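Local coordinates for protein putative alpha KG dependent 2,4-D dioxygenase (Burkholderia xenovorans, PDB 5J92) that probably acts as an iron(II)- and 2-oxoglutarate-dependent dioxygenase of the TfdA/TauD family, its natural substrate not established, at residues M9-H17 against R37-Y48; R120-P131 against S216-T224. One frame throughout, in Å; residues are numbered along the deposited sequence. Where two conformers were deposited one is given.

Contact 1: M9-H17 against R37-Y48; sequences MSLNVEAAH and RIVEIEQASGQY
Glu-40 reaches from the helix to the chain's first modelled residues and meets Ser-10 and Leu-11 with successive parts of its side chain. Its CB lies against the leucine, 3.7 Å from Leu-11 CD1. Beyond CG the chain runs out extended (chi2 177°) and delivers the carboxylate to Ser-10. There OE2 accepts the hydroxyl, Ser-10 OG standing 2.8 Å away on the syn side and 19° out of the carboxylate plane, together with a weak bond from Ser-10 N. The other oxygen, OE1, uses its syn lone pair for a salt bridge from Arg-37 NH1 one helical turn back, at 3.1 Å; the same NH1 also gives Ser-10 OG a weak bond at the guanidinium edge.

Next to this polar group, Leu-11 CD1 sits 3.9 Å from Ile-41 CG1, and the poorly ordered Met-9 curls its CE toward Ala-44. Farther on, Tyr-48 receives Val-13 CG1 at CE2, 3.8 Å off, while Ala-15 CB touches its hydroxyl end. The lead-in to edge strand 12-15 lies on helix 35-47, and the strand itself, neighbour of 21-25, meets Tyr-48 beyond it. With both carboxylate oxygens engaged, the glutamate's rotation is restricted, and the nearby arginine would be expected to favour its charged form.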
loop_
_atom_site.group_PDB
_atom_site.type_symbol
_atom_site.label_atom_id
_atom_site.label_comp_id
_atom_site.label_asym_id
_atom_site.label_seq_id
_atom_site.Cartn_x
_atom_site.Cartn_y
_atom_site.Cartn_z
ATOM N N MET A 9 -10.221 -14.806 35.007
ATOM C CA MET A 9 -9.871 -13.423 34.698
ATOM C C MET A 9 -10.653 -12.448 35.575
ATOM O O MET A 9 -11.849 -12.240 35.361
ATOM C CB MET A 9 -10.126 -13.124 33.214
ATOM C CG MET A 9 -9.831 -11.681 32.780
ATOM S SD MET A 9 -8.072 -11.262 32.661
ATOM C CE MET A 9 -7.523 -12.326 31.330
ATOM N N SER A 10 -9.976 -11.861 36.567
ATOM C CA SER A 10 -10.574 -10.843 37.424
ATOM C C SER A 10 -10.321 -9.425 36.930
ATOM O O SER A 10 -10.857 -8.476 37.514
ATOM C CB SER A 10 -10.045 -10.965 38.855
ATOM O OG SER A 10 -8.701 -10.536 38.928
ATOM N N LEU A 11 -9.509 -9.257 35.893
ATOM C CA LEU A 11 -9.253 -7.938 35.338
ATOM C C LEU A 11 -10.532 -7.346 34.766
ATOM O O LEU A 11 -11.387 -8.065 34.243
ATOM C CB LEU A 11 -8.192 -8.005 34.246
ATOM C CG LEU A 11 -6.763 -8.298 34.676
ATOM C CD1 LEU A 11 -5.903 -8.401 33.430
ATOM C CD2 LEU A 11 -6.266 -7.201 35.598
ATOM N N ASN A 12 -10.679 -6.031 34.909
ATOM C CA ASN A 12 -11.840 -5.320 34.382
ATOM C C ASN A 12 -11.529 -4.978 32.932
ATOM O O ASN A 12 -11.015 -3.906 32.613
ATOM C CB ASN A 12 -12.136 -4.093 35.237
ATOM C CG ASN A 12 -13.367 -3.323 34.772
ATOM O OD1 ASN A 12 -13.989 -3.664 33.761
ATOM N ND2 ASN A 12 -13.743 -2.295 35.535
ATOM N N VAL A 13 -11.865 -5.904 32.034
ATOM C CA VAL A 13 -11.521 -5.804 30.619
ATOM C C VAL A 13 -12.732 -5.317 29.842
ATOM O O VAL A 13 -13.812 -5.910 29.938
ATOM C CB VAL A 13 -11.040 -7.159 30.077
ATOM C CG1 VAL A 13 -10.665 -7.022 28.592
ATOM C CG2 VAL A 13 -9.877 -7.652 30.897
ATOM N N GLU A 14 -12.549 -4.265 29.037
ATOM C CA GLU A 14 -13.610 -3.699 28.203
ATOM C C GLU A 14 -13.109 -3.616 26.771
ATOM O O GLU A 14 -12.197 -2.836 26.477
ATOM C CB GLU A 14 -14.045 -2.314 28.690
ATOM C CG GLU A 14 -15.044 -1.654 27.755
ATOM C CD GLU A 14 -15.365 -0.197 28.125
ATOM O OE1 GLU A 14 -14.612 0.433 28.897
ATOM O OE2 GLU A 14 -16.361 0.333 27.604
ATOM N N ALA A 15 -13.733 -4.382 25.876
ATOM C CA ALA A 15 -13.290 -4.430 24.482
ATOM C C ALA A 15 -13.395 -3.055 23.839
ATOM O O ALA A 15 -14.419 -2.377 23.964
ATOM C CB ALA A 15 -14.125 -5.446 23.705
ATOM N N ALA A 16 -12.323 -2.633 23.158
ATOM C CA ALA A 16 -12.348 -1.439 22.316
ATOM C C ALA A 16 -12.550 -1.786 20.852
ATOM O O ALA A 16 -12.785 -0.896 20.022
ATOM C CB ALA A 16 -11.040 -0.648 22.473
ATOM N N HIS A 17 -12.410 -3.064 20.539
ATOM C CA HIS A 17 -12.525 -3.689 19.237
ATOM C C HIS A 17 -12.865 -5.139 19.539
ATOM O O HIS A 17 -12.487 -5.636 20.608
ATOM C CB HIS A 17 -11.197 -3.572 18.455
ATOM C CG HIS A 17 -11.234 -4.155 17.081
ATOM N ND1 HIS A 17 -11.034 -5.498 16.839
ATOM C CD2 HIS A 17 -11.425 -3.578 15.870
ATOM C CE1 HIS A 17 -11.124 -5.727 15.540
ATOM N NE2 HIS A 17 -11.350 -4.576 14.928
ATOM N N ARG A 37 -1.264 -10.553 38.923
ATOM C CA ARG A 37 -1.782 -9.513 38.038
ATOM C C ARG A 37 -1.009 -9.455 36.727
ATOM O O ARG A 37 -1.599 -9.246 35.661
ATOM C CB ARG A 37 -1.728 -8.159 38.738
ATOM C CG ARG A 37 -2.965 -7.827 39.543
ATOM C CD ARG A 37 -3.933 -7.025 38.700
ATOM N NE ARG A 37 -4.961 -6.371 39.504
ATOM C CZ ARG A 37 -6.179 -6.861 39.693
ATOM N NH1 ARG A 37 -6.522 -8.020 39.138
ATOM N NH2 ARG A 37 -7.055 -6.190 40.430
ATOM N N ILE A 38 0.317 -9.618 36.788
ATOM C CA ILE A 38 1.116 -9.604 35.567
ATOM C C ILE A 38 0.729 -10.770 34.676
ATOM O O ILE A 38 0.600 -10.619 33.460
ATOM C CB ILE A 38 2.618 -9.615 35.908
ATOM C CG1 ILE A 38 3.031 -8.262 36.500
ATOM C CG2 ILE A 38 3.440 -9.949 34.693
ATOM C CD1 ILE A 38 4.370 -8.298 37.218
ATOM N N VAL A 39 0.516 -11.945 35.271
ATOM C CA VAL A 39 0.058 -13.101 34.506
ATOM C C VAL A 39 -1.298 -12.820 33.864
ATOM O O VAL A 39 -1.507 -13.103 32.679
ATOM C CB VAL A 39 0.014 -14.350 35.401
ATOM C CG1 VAL A 39 -0.656 -15.504 34.668
ATOM C CG2 VAL A 39 1.426 -14.736 35.828
ATOM N N GLU A 40 -2.242 -12.264 34.635
ATOM C CA GLU A 40 -3.559 -11.957 34.081
ATOM C C GLU A 40 -3.451 -11.033 32.873
ATOM O O GLU A 40 -4.114 -11.257 31.851
ATOM C CB GLU A 40 -4.463 -11.327 35.147
ATOM C CG GLU A 40 -5.062 -12.311 36.140
ATOM C CD GLU A 40 -5.887 -11.633 37.230
ATOM O OE1 GLU A 40 -5.544 -10.500 37.643
ATOM O OE2 GLU A 40 -6.884 -12.238 37.676
ATOM N N ILE A 41 -2.608 -10.000 32.960
ATOM C CA ILE A 41 -2.425 -9.101 31.823
ATOM C C ILE A 41 -1.858 -9.867 30.631
ATOM O O ILE A 41 -2.323 -9.704 29.496
ATOM C CB ILE A 41 -1.529 -7.908 32.221
ATOM C CG1 ILE A 41 -2.256 -7.038 33.268
ATOM C CG2 ILE A 41 -1.170 -7.077 31.008
ATOM C CD1 ILE A 41 -1.451 -5.869 33.769
ATOM N N GLU A 42 -0.858 -10.726 30.867
ATOM C CA GLU A 42 -0.340 -11.551 29.778
ATOM C C GLU A 42 -1.460 -12.362 29.132
ATOM O O GLU A 42 -1.600 -12.382 27.905
ATOM C CB GLU A 42 0.775 -12.475 30.290
ATOM C CG GLU A 42 2.016 -11.702 30.705
ATOM C CD GLU A 42 3.154 -12.579 31.206
ATOM O OE1 GLU A 42 2.892 -13.660 31.778
ATOM O OE2 GLU A 42 4.318 -12.163 31.055
ATOM N N GLN A 43 -2.304 -12.997 29.947
ATOM C CA GLN A 43 -3.402 -13.777 29.385
ATOM C C GLN A 43 -4.356 -12.889 28.597
ATOM O O GLN A 43 -4.783 -13.249 27.496
ATOM C CB GLN A 43 -4.139 -14.522 30.495
ATOM C CG GLN A 43 -3.300 -15.593 31.172
ATOM C CD GLN A 43 -2.751 -16.629 30.201
ATOM O OE1 GLN A 43 -1.541 -16.861 30.140
ATOM N NE2 GLN A 43 -3.642 -17.258 29.436
ATOM N N ALA A 44 -4.674 -11.707 29.127
ATOM C CA ALA A 44 -5.540 -10.785 28.397
ATOM C C ALA A 44 -4.921 -10.373 27.065
ATOM O O ALA A 44 -5.637 -10.193 26.077
ATOM C CB ALA A 44 -5.847 -9.553 29.255
ATOM N N SER A 45 -3.592 -10.198 27.018
ATOM C CA SER A 45 -2.949 -9.862 25.752
ATOM C C SER A 45 -3.065 -10.990 24.733
ATOM O O SER A 45 -3.083 -10.723 23.529
ATOM C CB SER A 45 -1.477 -9.505 25.965
ATOM O OG SER A 45 -0.690 -10.664 26.222
ATOM N N GLY A 46 -3.138 -12.247 25.188
ATOM C CA GLY A 46 -3.350 -13.360 24.275
ATOM C C GLY A 46 -4.640 -13.258 23.490
ATOM O O GLY A 46 -4.706 -13.701 22.339
ATOM N N GLN A 47 -5.683 -12.691 24.103
ATOM C CA GLN A 47 -6.923 -12.391 23.403
ATOM C C GLN A 47 -6.838 -11.065 22.650
ATOM O O GLN A 47 -7.019 -11.034 21.429
ATOM C CB GLN A 47 -8.093 -12.371 24.398
ATOM C CG GLN A 47 -9.422 -11.955 23.763
ATOM C CD GLN A 47 -10.611 -12.088 24.716
ATOM O OE1 GLN A 47 -10.447 -12.352 25.909
ATOM N NE2 GLN A 47 -11.811 -11.915 24.184
ATOM N N TYR A 48 -6.564 -9.959 23.363
ATOM C CA TYR A 48 -6.440 -8.628 22.760
ATOM C C TYR A 48 -4.972 -8.204 22.749
ATOM O O TYR A 48 -4.472 -7.695 23.765
ATOM C CB TYR A 48 -7.248 -7.592 23.543
ATOM C CG TYR A 48 -8.705 -7.902 23.781
ATOM C CD1 TYR A 48 -9.685 -7.526 22.845
ATOM C CD2 TYR A 48 -9.110 -8.545 24.955
ATOM C CE1 TYR A 48 -11.042 -7.788 23.081
ATOM C CE2 TYR A 48 -10.462 -8.798 25.201
ATOM C CZ TYR A 48 -11.414 -8.424 24.260
ATOM O OH TYR A 48 -12.745 -8.681 24.495
#

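Contact 2: R120-P131 against S216-T224; sequences RWHSDASYLPLP and SLYLSSHAT. With FE2 (Fe (II) ion), chain E.
Ser-126 OG, Ser-220 OG and His-222 ND1 crowd together behind the metal-binding loop, well back from the iron, with Ser-123 N joining them through Ser-220 as a fourth polar atom. Ser-126 OG and His-222 ND1 share a hydrogen bond of 2.8 Å in which either could be the donor, and Ser-220 OG lies 2.9 Å from that same ND1. A chi1 of -174° carries Ser-220 OG away from its own backbone N and toward the backbone of 120-131, where Ser-123 N donates to it almost straight (3.0 Å, 171°). Ser-126 OG and Ser-123 O lie at the edge of the His-222 ring, near its plane, while Tyr-127 turns its edge onto one ring face: CD2 stands over the centre in an edge-to-face pair with planes at 80°. Ser-221 OG lies over the opposite face, toward the rim.

The loop 120-131 carries the first two ligands of the His-X-Asp...His facial triad of this dioxygenase family. His-122 NE2 and Asp-124 OD1 each bind the iron at 2.5 Å, and His-271 completes the triad. The ND1 of the metal-bound His-122 donates to Arg-120 O at 2.7 Å, the acceptor lying close to the ring plane; with the metal bond this restricts the ring's rotation. Next to it, Ser-221 N bonds Trp-121 O in the carbonyl plane.

At the far end Tyr-218 OH touches both Ser-126 CB and Pro-131 CG, each at 3.3 Å. One water joins that hydroxyl to Ser-123 OG and Asp-124 O, and Asn-266 O is a further partner of the serine.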
loop_
_atom_site.group_PDB
_atom_site.type_symbol
_atom_site.label_atom_id
_atom_site.label_comp_id
_atom_site.label_asym_id
_atom_site.label_seq_id
_atom_site.Cartn_x
_atom_site.Cartn_y
_atom_site.Cartn_z
ATOM N N ARG A 120 4.800 3.850 8.170
ATOM C CA ARG A 120 4.656 2.623 7.403
ATOM C C ARG A 120 4.411 1.453 8.352
ATOM O O ARG A 120 5.008 1.381 9.434
ATOM C CB ARG A 120 5.910 2.393 6.542
ATOM C CG ARG A 120 6.046 3.439 5.409
ATOM C CD ARG A 120 7.478 3.837 5.098
ATOM N NE ARG A 120 7.564 4.767 3.966
ATOM C CZ ARG A 120 7.561 6.099 4.067
ATOM N NH1 ARG A 120 7.469 6.682 5.253
ATOM N NH2 ARG A 120 7.659 6.858 2.983
ATOM N N TRP A 121 3.519 0.545 7.951
ATOM C CA TRP A 121 3.182 -0.610 8.787
ATOM C C TRP A 121 4.420 -1.438 9.107
ATOM O O TRP A 121 5.159 -1.849 8.205
ATOM C CB TRP A 121 2.169 -1.512 8.082
ATOM C CG TRP A 121 0.785 -0.969 7.938
ATOM C CD1 TRP A 121 0.214 -0.479 6.797
ATOM C CD2 TRP A 121 -0.225 -0.902 8.959
ATOM N NE1 TRP A 121 -1.096 -0.102 7.054
ATOM C CE2 TRP A 121 -1.376 -0.352 8.373
ATOM C CE3 TRP A 121 -0.258 -1.256 10.317
ATOM C CZ2 TRP A 121 -2.557 -0.144 9.093
ATOM C CZ3 TRP A 121 -1.442 -1.051 11.036
ATOM C CH2 TRP A 121 -2.565 -0.503 10.416
ATOM N N HIS A 122 4.645 -1.711 10.393
ATOM C CA HIS A 122 5.822 -2.488 10.770
ATOM C C HIS A 122 5.570 -3.188 12.105
ATOM O O HIS A 122 4.605 -2.897 12.813
ATOM C CB HIS A 122 7.056 -1.580 10.831
ATOM C CG HIS A 122 6.944 -0.511 11.863
ATOM N ND1 HIS A 122 6.090 0.565 11.724
ATOM C CD2 HIS A 122 7.545 -0.366 13.069
ATOM C CE1 HIS A 122 6.175 1.334 12.795
ATOM N NE2 HIS A 122 7.052 0.795 13.624
ATOM N N SER A 123 6.439 -4.144 12.426
ATOM C CA SER A 123 6.495 -4.792 13.733
ATOM C C SER A 123 7.850 -4.474 14.359
ATOM O O SER A 123 8.884 -4.632 13.701
ATOM C CB SER A 123 6.300 -6.308 13.614
ATOM O OG SER A 123 6.285 -6.930 14.896
ATOM N N ASP A 124 7.841 -3.999 15.607
ATOM C CA ASP A 124 9.037 -3.406 16.215
ATOM C C ASP A 124 10.226 -4.356 16.230
ATOM O O ASP A 124 10.129 -5.486 16.716
ATOM C CB ASP A 124 8.739 -2.942 17.637
ATOM C CG ASP A 124 7.948 -1.656 17.650
ATOM O OD1 ASP A 124 7.775 -1.123 16.535
ATOM O OD2 ASP A 124 7.517 -1.192 18.737
ATOM N N ALA A 125 11.368 -3.860 15.740
ATOM C CA ALA A 125 12.652 -4.564 15.775
ATOM C C ALA A 125 12.603 -5.932 15.093
ATOM O O ALA A 125 13.440 -6.809 15.385
ATOM C CB ALA A 125 13.177 -4.705 17.212
ATOM N N SER A 126 11.669 -6.127 14.160
ATOM C CA SER A 126 11.675 -7.351 13.365
ATOM C C SER A 126 12.941 -7.458 12.527
ATOM O O SER A 126 13.248 -8.542 12.018
ATOM C CB SER A 126 10.432 -7.416 12.465
ATOM O OG SER A 126 10.488 -6.491 11.386
ATOM N N TYR A 127 13.667 -6.347 12.352
ATOM C CA TYR A 127 14.942 -6.340 11.651
ATOM C C TYR A 127 16.094 -6.863 12.502
ATOM O O TYR A 127 17.230 -6.880 12.023
ATOM C CB TYR A 127 15.273 -4.928 11.154
ATOM C CG TYR A 127 15.292 -3.868 12.233
ATOM C CD1 TYR A 127 16.443 -3.623 12.976
ATOM C CD2 TYR A 127 14.170 -3.087 12.490
ATOM C CE1 TYR A 127 16.466 -2.656 13.962
ATOM C CE2 TYR A 127 14.183 -2.115 13.479
ATOM C CZ TYR A 127 15.339 -1.899 14.201
ATOM O OH TYR A 127 15.371 -0.925 15.173
ATOM N N LEU A 128 15.843 -7.240 13.784
ATOM C CA LEU A 128 16.844 -7.811 14.673
ATOM C C LEU A 128 16.638 -9.314 14.813
ATOM O O LEU A 128 15.505 -9.797 14.727
ATOM C CB LEU A 128 16.769 -7.176 16.070
ATOM C CG LEU A 128 17.021 -5.669 16.180
ATOM C CD1 LEU A 128 16.919 -5.202 17.632
ATOM C CD2 LEU A 128 18.370 -5.287 15.568
ATOM N N PRO A 129 17.709 -10.083 15.032
ATOM C CA PRO A 129 17.517 -11.505 15.355
ATOM C C PRO A 129 16.650 -11.705 16.576
ATOM O O PRO A 129 15.937 -12.711 16.655
ATOM C CB PRO A 129 18.948 -12.014 15.600
ATOM C CG PRO A 129 19.812 -11.081 14.870
ATOM C CD PRO A 129 19.132 -9.734 14.903
ATOM N N LEU A 130 16.668 -10.766 17.523
ATOM C CA LEU A 130 15.832 -10.835 18.718
ATOM C C LEU A 130 14.900 -9.627 18.727
ATOM O O LEU A 130 15.240 -8.572 19.286
ATOM C CB LEU A 130 16.700 -10.901 19.973
ATOM C CG LEU A 130 15.998 -10.993 21.323
ATOM C CD1 LEU A 130 15.049 -12.134 21.291
ATOM C CD2 LEU A 130 17.024 -11.212 22.415
ATOM N N PRO A 131 13.702 -9.746 18.159
ATOM C CA PRO A 131 12.813 -8.589 18.007
ATOM C C PRO A 131 12.111 -8.240 19.316
ATOM O O PRO A 131 12.356 -8.831 20.370
ATOM C CB PRO A 131 11.801 -9.054 16.949
ATOM C CG PRO A 131 12.381 -10.312 16.371
ATOM C CD PRO A 131 13.163 -10.924 17.470
ATOM N N SER A 216 -0.084 -16.536 12.942
ATOM C CA SER A 216 -0.122 -15.168 12.436
ATOM C C SER A 216 0.976 -14.969 11.401
ATOM O O SER A 216 1.960 -15.715 11.360
ATOM C CB SER A 216 0.029 -14.141 13.575
ATOM O OG SER A 216 1.345 -14.173 14.127
ATOM N N LEU A 217 0.806 -13.934 10.581
ATOM C CA LEU A 217 1.794 -13.553 9.579
ATOM C C LEU A 217 2.818 -12.579 10.170
ATOM O O LEU A 217 2.451 -11.583 10.798
ATOM C CB LEU A 217 1.110 -12.907 8.362
ATOM C CG LEU A 217 0.189 -13.794 7.518
ATOM C CD1 LEU A 217 -0.622 -13.000 6.470
ATOM C CD2 LEU A 217 1.032 -14.881 6.843
ATOM N N TYR A 218 4.105 -12.856 9.951
ATOM C CA TYR A 218 5.158 -11.955 10.413
ATOM C C TYR A 218 5.436 -10.900 9.339
ATOM O O TYR A 218 6.521 -10.821 8.761
ATOM C CB TYR A 218 6.425 -12.730 10.760
ATOM C CG TYR A 218 7.341 -11.997 11.706
ATOM C CD1 TYR A 218 7.097 -10.677 12.057
ATOM C CD2 TYR A 218 8.442 -12.632 12.273
ATOM C CE1 TYR A 218 7.912 -10.005 12.945
ATOM C CE2 TYR A 218 9.268 -11.967 13.165
ATOM C CZ TYR A 218 8.999 -10.657 13.499
ATOM O OH TYR A 218 9.816 -9.980 14.385
ATOM N N LEU A 219 4.456 -10.027 9.133
ATOM C CA LEU A 219 4.619 -8.955 8.166
ATOM C C LEU A 219 5.287 -7.754 8.825
ATOM O O LEU A 219 5.163 -7.538 10.032
ATOM C CB LEU A 219 3.268 -8.542 7.574
ATOM C CG LEU A 219 2.481 -9.672 6.881
ATOM C CD1 LEU A 219 1.212 -9.124 6.236
ATOM C CD2 LEU A 219 3.348 -10.386 5.854
ATOM N N SER A 220 6.016 -6.985 8.020
ATOM C CA SER A 220 6.643 -5.767 8.506
ATOM C C SER A 220 7.236 -5.046 7.315
ATOM O O SER A 220 7.710 -5.685 6.371
ATOM C CB SER A 220 7.745 -6.069 9.543
ATOM O OG SER A 220 8.253 -4.879 10.101
ATOM N N SER A 221 7.247 -3.714 7.379
ATOM C CA SER A 221 7.967 -2.970 6.354
ATOM C C SER A 221 9.431 -3.392 6.283
ATOM O O SER A 221 10.088 -3.142 5.268
ATOM C CB SER A 221 7.882 -1.471 6.625
ATOM O OG SER A 221 8.593 -1.161 7.813
ATOM N N HIS A 222 9.965 -3.989 7.358
ATOM C CA HIS A 222 11.352 -4.434 7.378
ATOM C C HIS A 222 11.587 -5.667 6.521
ATOM O O HIS A 222 12.730 -5.913 6.135
ATOM C CB HIS A 222 11.794 -4.712 8.819
ATOM C CG HIS A 222 11.509 -3.581 9.760
ATOM N ND1 HIS A 222 10.829 -3.749 10.945
ATOM C CD2 HIS A 222 11.822 -2.264 9.690
ATOM C CE1 HIS A 222 10.731 -2.586 11.567
ATOM N NE2 HIS A 222 11.321 -1.666 10.823
ATOM N N ALA A 223 10.544 -6.450 6.247
ATOM C CA ALA A 223 10.655 -7.656 5.444
ATOM C C ALA A 223 10.779 -7.284 3.972
ATOM O O ALA A 223 9.966 -6.521 3.450
ATOM C CB ALA A 223 9.431 -8.559 5.657
ATOM N N THR A 224 11.797 -7.816 3.301
ATOM C CA THR A 224 12.014 -7.452 1.908
ATOM C C THR A 224 11.555 -8.526 0.928
ATOM O O THR A 224 10.903 -8.198 -0.065
ATOM C CB THR A 224 13.485 -7.113 1.663
ATOM O OG1 THR A 224 14.300 -8.239 2.003
ATOM C CG2 THR A 224 13.885 -5.931 2.522
HETATM FE FE FE2 E . 7.146 1.199 16.050
HETATM O O HOH W 1 8.671 -7.763 15.669
#

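Overall arrangement
Contact 1 lies toward the outside of the fold and contact 2 deep within it; their centres are 24 Å apart and their nearest atoms about 10 Å. In contact 1 a helix and the residue after it take up the lead-in to an edge strand of the six-stranded sheet and the strand itself, whereas contact 2 joins an irregular loop to the connection between strands 215-217 and 223-226, the outer strands of another sheet. Strand 132-139, which follows the iron loop, belongs to the same sheet as 12-15, and its Tyr-134 bonds Ser-45 of the helix. Charged groups and aliphatic packing divide the outer contact; hydroxyls, imidazoles and a bridging water dominate the buried one, alongside the metal carboxylate.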